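PDB 2O0Y: transcriptional regulator from Rhodococcus sp., which probably binds DNA as an IclR-family transcription factor, pairing a helix-turn-helix domain with a GAF-like C-terminal domain. Local coordinates for residues R104-S107 and T113-L116; R192-V197 and H239-T244. All coordinates share one frame; numbering follows the deposited sequence. Where two conformers were deposited one is given.

Interaction 1 (R104-S107 and T113-L116); sequences RQLS and TVNL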
loop_
_atom_site.group_PDB
_atom_site.type_symbol
_atom_site.label_atom_id
_atom_site.label_comp_id
_atom_site.label_asym_id
_atom_site.label_seq_id
_atom_site.Cartn_x
_atom_site.Cartn_y
_atom_site.Cartn_z
ATOM N N ARG B 104 -7.967 23.771 11.293
ATOM C CA ARG B 104 -8.681 24.104 12.524
ATOM C C ARG B 104 -9.156 25.548 12.479
ATOM O O ARG B 104 -10.337 25.848 12.751
ATOM C CB ARG B 104 -7.782 23.834 13.760
ATOM C CG ARG B 104 -8.571 23.800 15.039
ATOM C CD ARG B 104 -7.659 23.789 16.267
ATOM N NE ARG B 104 -6.852 22.543 16.245
ATOM C CZ ARG B 104 -5.537 22.484 16.044
ATOM N NH1 ARG B 104 -4.958 21.290 16.051
ATOM N NH2 ARG B 104 -4.797 23.594 15.862
ATOM N N GLN B 105 -8.275 26.459 12.061
ATOM C CA GLN B 105 -8.688 27.858 11.972
ATOM C C GLN B 105 -9.798 28.077 10.921
ATOM O O GLN B 105 -10.749 28.840 11.127
ATOM C CB GLN B 105 -7.466 28.761 11.738
ATOM C CG GLN B 105 -7.785 30.254 11.803
ATOM C CD GLN B 105 -8.249 30.681 13.184
ATOM O OE1 GLN B 105 -7.669 30.275 14.190
ATOM N NE2 GLN B 105 -9.313 31.501 13.237
ATOM N N LEU B 106 -9.694 27.410 9.796
ATOM C CA LEU B 106 -10.732 27.441 8.746
ATOM C C LEU B 106 -12.055 26.979 9.332
ATOM O O LEU B 106 -13.105 27.577 9.055
ATOM C CB LEU B 106 -10.338 26.479 7.578
ATOM C CG LEU B 106 -11.348 26.469 6.430
ATOM C CD1 LEU B 106 -11.633 27.951 5.954
ATOM C CD2 LEU B 106 -10.855 25.549 5.296
ATOM N N SER B 107 -12.030 25.895 10.098
ATOM C CA SER B 107 -13.277 25.435 10.750
ATOM C C SER B 107 -13.859 26.511 11.674
ATOM O O SER B 107 -15.060 26.814 11.628
ATOM C CB SER B 107 -13.052 24.138 11.509
ATOM O OG SER B 107 -14.290 23.696 11.972
ATOM N N THR B 113 -17.405 21.931 9.324
ATOM C CA THR B 113 -16.439 20.845 9.398
ATOM C C THR B 113 -15.546 20.916 8.173
ATOM O O THR B 113 -16.058 21.097 7.063
ATOM C CB THR B 113 -17.141 19.492 9.456
ATOM O OG1 THR B 113 -17.809 19.395 10.741
ATOM C CG2 THR B 113 -16.075 18.310 9.322
ATOM N N VAL B 114 -14.226 20.794 8.387
ATOM C CA VAL B 114 -13.241 20.848 7.327
ATOM C C VAL B 114 -12.719 19.437 7.147
ATOM O O VAL B 114 -12.170 18.878 8.081
ATOM C CB VAL B 114 -12.092 21.767 7.699
ATOM C CG1 VAL B 114 -11.042 21.717 6.621
ATOM C CG2 VAL B 114 -12.621 23.214 7.864
ATOM N N ASN B 115 -12.863 18.874 5.935
ATOM C CA ASN B 115 -12.420 17.486 5.625
ATOM C C ASN B 115 -11.276 17.542 4.630
ATOM O O ASN B 115 -11.366 18.287 3.651
ATOM C CB ASN B 115 -13.581 16.740 4.946
ATOM C CG ASN B 115 -14.719 16.439 5.923
ATOM O OD1 ASN B 115 -14.477 15.975 7.033
ATOM N ND2 ASN B 115 -15.936 16.762 5.541
ATOM N N LEU B 116 -10.230 16.743 4.828
ATOM C CA LEU B 116 -9.176 16.657 3.824
ATOM C C LEU B 116 -9.389 15.311 3.179
ATOM O O LEU B 116 -9.251 14.279 3.850
ATOM C CB LEU B 116 -7.766 16.709 4.434
ATOM C CG LEU B 116 -6.583 16.907 3.455
ATOM C CD1 LEU B 116 -5.409 17.487 4.200
ATOM C CD2 LEU B 116 -6.085 15.574 2.948
#
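Ser107 OG bonds to the carbonyl O of Glu112 and makes a second, weak hydrogen bond to Cys130 O, so the hydroxyl of a buried helical serine is directed at two backbone oxygens, one just before Thr113 and one at the end of strand 123-130. Its torsion, OG anti to the backbone N (chi1 -174°), swings it to that side, and OG comes within 4.4 Å of Thr113 CA. The helix and strand are closest at Ser107 and Val114, whose CA atoms lie 5.7 Å apart. Here the contact is carried by one methyl. With CG1 of Val114 anti to the backbone N (chi1 176°), CG2 is directed at the helix backbone, 3.5 Å from Ser107 N and 3.7 Å from Ser107 CA. The same methyl lies against the serine side chain, CB to CG2 3.8 Å. Leu106 adds the neighbouring surface: its side chain crosses that of Val114 at about a right angle, and its branch carbon CG sits 3.8 Å from Val114 CG2. Only one of the leucine methyls reaches the second branch of the valine, CD2 to CG1 4.1 Å. Val114 CG2 thus fits into the angle between the leucine side chain and the Ser107 backbone, touching both from one side. The contact packs helix 97-110 against strand 113-120, which follows it in the chain, in the GAF-like domain. Strand 219-228 extends the apolar surface through Leu223 and Leu225, which touch Val114, while helix 237-254 lies alongside, with Cys243, Thr244 and Ala247 against Leu106.

Interaction 2 (R192-V197 and H239-T244); sequences RGYQLV and HYIECT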
loop_
_atom_site.group_PDB
_atom_site.type_symbol
_atom_site.label_atom_id
_atom_site.label_comp_id
_atom_site.label_asym_id
_atom_site.label_seq_id
_atom_site.Cartn_x
_atom_site.Cartn_y
_atom_site.Cartn_z
ATOM N N ARG B 192 -12.939 27.420 -12.709
ATOM C CA ARG B 192 -13.262 28.266 -11.540
ATOM C C ARG B 192 -12.260 28.178 -10.380
ATOM O O ARG B 192 -12.022 29.177 -9.688
ATOM C CB ARG B 192 -14.632 27.878 -11.015
ATOM C CG ARG B 192 -15.209 28.827 -9.992
ATOM C CD ARG B 192 -16.627 28.432 -9.720
ATOM N NE ARG B 192 -16.659 26.985 -9.563
ATOM C CZ ARG B 192 -17.242 26.151 -10.417
ATOM N NH1 ARG B 192 -17.897 26.643 -11.484
ATOM N NH2 ARG B 192 -17.191 24.833 -10.180
ATOM N N GLY B 193 -11.715 26.984 -10.157
ATOM C CA GLY B 193 -10.706 26.754 -9.121
ATOM C C GLY B 193 -11.271 26.084 -7.887
ATOM O O GLY B 193 -10.547 25.818 -6.933
ATOM N N TYR B 194 -12.578 25.830 -7.901
ATOM C CA TYR B 194 -13.231 25.148 -6.795
ATOM C C TYR B 194 -14.570 24.583 -7.227
ATOM O O TYR B 194 -15.070 24.884 -8.316
ATOM C CB TYR B 194 -13.402 26.095 -5.585
ATOM C CG TYR B 194 -14.247 27.302 -5.872
ATOM C CD1 TYR B 194 -13.667 28.498 -6.297
ATOM C CD2 TYR B 194 -15.636 27.250 -5.733
ATOM C CE1 TYR B 194 -14.490 29.628 -6.606
ATOM C CE2 TYR B 194 -16.462 28.388 -6.024
ATOM C CZ TYR B 194 -15.878 29.547 -6.437
ATOM O OH TYR B 194 -16.678 30.645 -6.708
ATOM N N GLN B 195 -15.133 23.756 -6.360
ATOM C CA GLN B 195 -16.472 23.189 -6.550
ATOM C C GLN B 195 -17.376 23.599 -5.397
ATOM O O GLN B 195 -16.998 23.467 -4.254
ATOM C CB GLN B 195 -16.389 21.658 -6.577
ATOM C CG GLN B 195 -15.785 21.080 -7.871
ATOM C CD GLN B 195 -16.762 21.039 -8.984
ATOM O OE1 GLN B 195 -17.926 21.313 -8.769
ATOM N NE2 GLN B 195 -16.305 20.681 -10.195
ATOM N N LEU B 196 -18.578 24.074 -5.709
ATOM C CA LEU B 196 -19.563 24.415 -4.685
ATOM C C LEU B 196 -20.874 23.781 -5.149
ATOM O O LEU B 196 -21.396 24.171 -6.185
ATOM C CB LEU B 196 -19.677 25.952 -4.563
ATOM C CG LEU B 196 -20.889 26.482 -3.783
ATOM C CD1 LEU B 196 -20.772 26.117 -2.324
ATOM C CD2 LEU B 196 -20.878 27.977 -3.926
ATOM N N VAL B 197 -21.344 22.767 -4.420
ATOM C CA VAL B 197 -22.493 21.975 -4.862
ATOM C C VAL B 197 -23.504 21.875 -3.711
ATOM O O VAL B 197 -23.113 21.943 -2.525
ATOM C CB VAL B 197 -22.050 20.532 -5.242
ATOM C CG1 VAL B 197 -20.910 20.549 -6.269
ATOM C CG2 VAL B 197 -21.605 19.796 -4.042
ATOM N N HIS B 239 -17.457 34.346 1.740
ATOM C CA HIS B 239 -16.486 34.324 2.849
ATOM C C HIS B 239 -15.970 32.901 2.999
ATOM O O HIS B 239 -14.779 32.688 3.228
ATOM C CB HIS B 239 -17.133 34.824 4.178
ATOM C CG HIS B 239 -16.197 34.836 5.354
ATOM N ND1 HIS B 239 -16.338 33.990 6.441
ATOM C CD2 HIS B 239 -15.093 35.582 5.607
ATOM C CE1 HIS B 239 -15.377 34.232 7.318
ATOM N NE2 HIS B 239 -14.610 35.195 6.838
ATOM N N TYR B 240 -16.866 31.917 2.860
ATOM C CA TYR B 240 -16.462 30.499 2.833
ATOM C C TYR B 240 -15.434 30.287 1.753
ATOM O O TYR B 240 -14.373 29.687 1.989
ATOM C CB TYR B 240 -17.672 29.589 2.535
ATOM C CG TYR B 240 -18.588 29.276 3.702
ATOM C CD1 TYR B 240 -18.645 30.105 4.813
ATOM C CD2 TYR B 240 -19.422 28.163 3.660
ATOM C CE1 TYR B 240 -19.460 29.816 5.870
ATOM C CE2 TYR B 240 -20.270 27.868 4.720
ATOM C CZ TYR B 240 -20.278 28.689 5.816
ATOM O OH TYR B 240 -21.116 28.444 6.880
ATOM N N ILE B 241 -15.751 30.714 0.544
ATOM C CA ILE B 241 -14.783 30.647 -0.591
ATOM C C ILE B 241 -13.442 31.397 -0.292
ATOM O O ILE B 241 -12.360 30.869 -0.554
ATOM C CB ILE B 241 -15.438 31.166 -1.931
ATOM C CG1 ILE B 241 -16.589 30.245 -2.384
ATOM C CG2 ILE B 241 -14.378 31.329 -3.011
ATOM C CD1 ILE B 241 -17.569 30.846 -3.417
ATOM N N GLU B 242 -13.516 32.641 0.205
ATOM C CA GLU B 242 -12.312 33.407 0.528
ATOM C C GLU B 242 -11.443 32.720 1.579
ATOM O O GLU B 242 -10.209 32.691 1.433
ATOM C CB GLU B 242 -12.664 34.794 1.007
ATOM C CG GLU B 242 -11.506 35.716 1.089
ATOM C CD GLU B 242 -11.971 37.161 1.134
ATOM O OE1 GLU B 242 -13.077 37.385 1.644
ATOM O OE2 GLU B 242 -11.256 38.042 0.606
ATOM N N CYS B 243 -12.050 32.202 2.654
ATOM C CA CYS B 243 -11.276 31.480 3.674
ATOM C C CYS B 243 -10.713 30.176 3.146
ATOM O O CYS B 243 -9.580 29.823 3.469
ATOM C CB CYS B 243 -12.104 31.199 4.936
ATOM S SG CYS B 243 -12.678 32.735 5.697
ATOM N N THR B 244 -11.517 29.425 2.392
ATOM C CA THR B 244 -11.061 28.110 1.956
ATOM C C THR B 244 -9.982 28.261 0.902
ATOM O O THR B 244 -9.050 27.473 0.848
ATOM C CB THR B 244 -12.228 27.235 1.490
ATOM O OG1 THR B 244 -13.205 27.217 2.525
ATOM C CG2 THR B 244 -11.781 25.775 1.282
#
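Tyr194 and Ile241 mark the closest backbone approach, their CA atoms 8.4 Å apart, a spacing that only side chains bridge. Arg192 ends its helix, Gly193 turns the chain with positive phi (103°), and Tyr194 leads into strand 195-198, facing one turn of helix 237-254. With chi1 at 61°, CG of Tyr194 lies between the backbone N and the carbonyl carbon, and the phenol reaches across to Ile241, the two side chains meeting at about a right angle. Ile241 CG2 rests over one ring face, while CD1 lies nearer the phenol end, 3.4 Å from Tyr194 OH. On the opposite face Arg192 CG sits 3.5 Å above the ring plane, offset toward the rim. Arg192 then curls back to grip Tyr194 O side-on through NE (2.9 Å) and NH2, both bonds bent and converging on one oxygen, which probably steadies the turn. With an alanine in place of Tyr194, Ile241 would probably lose its aromatic platform and a gap would open between it and the arginine chain. Leu196 CD2 adds a looser touch on Ile241 CD1, at 4.4 Å. Across the two segments the chemistry is apolar, mainly aliphatic on aromatic, so the helix meets the turn and the first part of the edge strand by van der Waals packing at the surface, rather than by polar pairing.

Overall arrangement
Interactions 1 and 2 are neighbours in the GAF-like C-terminal domain, their centres 13 Å apart, and they meet directly: Leu106 CD1 packs 3.4 Å from Cys243 CB and 3.8 Å from Thr244 OG1. Leu106 therefore serves both the strand beneath its own helix and the helix beside it. The strands involved, 113-120 and 195-198, belong to the same antiparallel sheet, the first inside it and the second at its edge within this chain. Interaction 1 is buried and closes a short helix-to-strand turn; interaction 2, nearer the surface, joins parts 42 residues apart in sequence. Both are part of the packing of helices 97-110 and 237-254 on one sheet, interaction 2 at its edge.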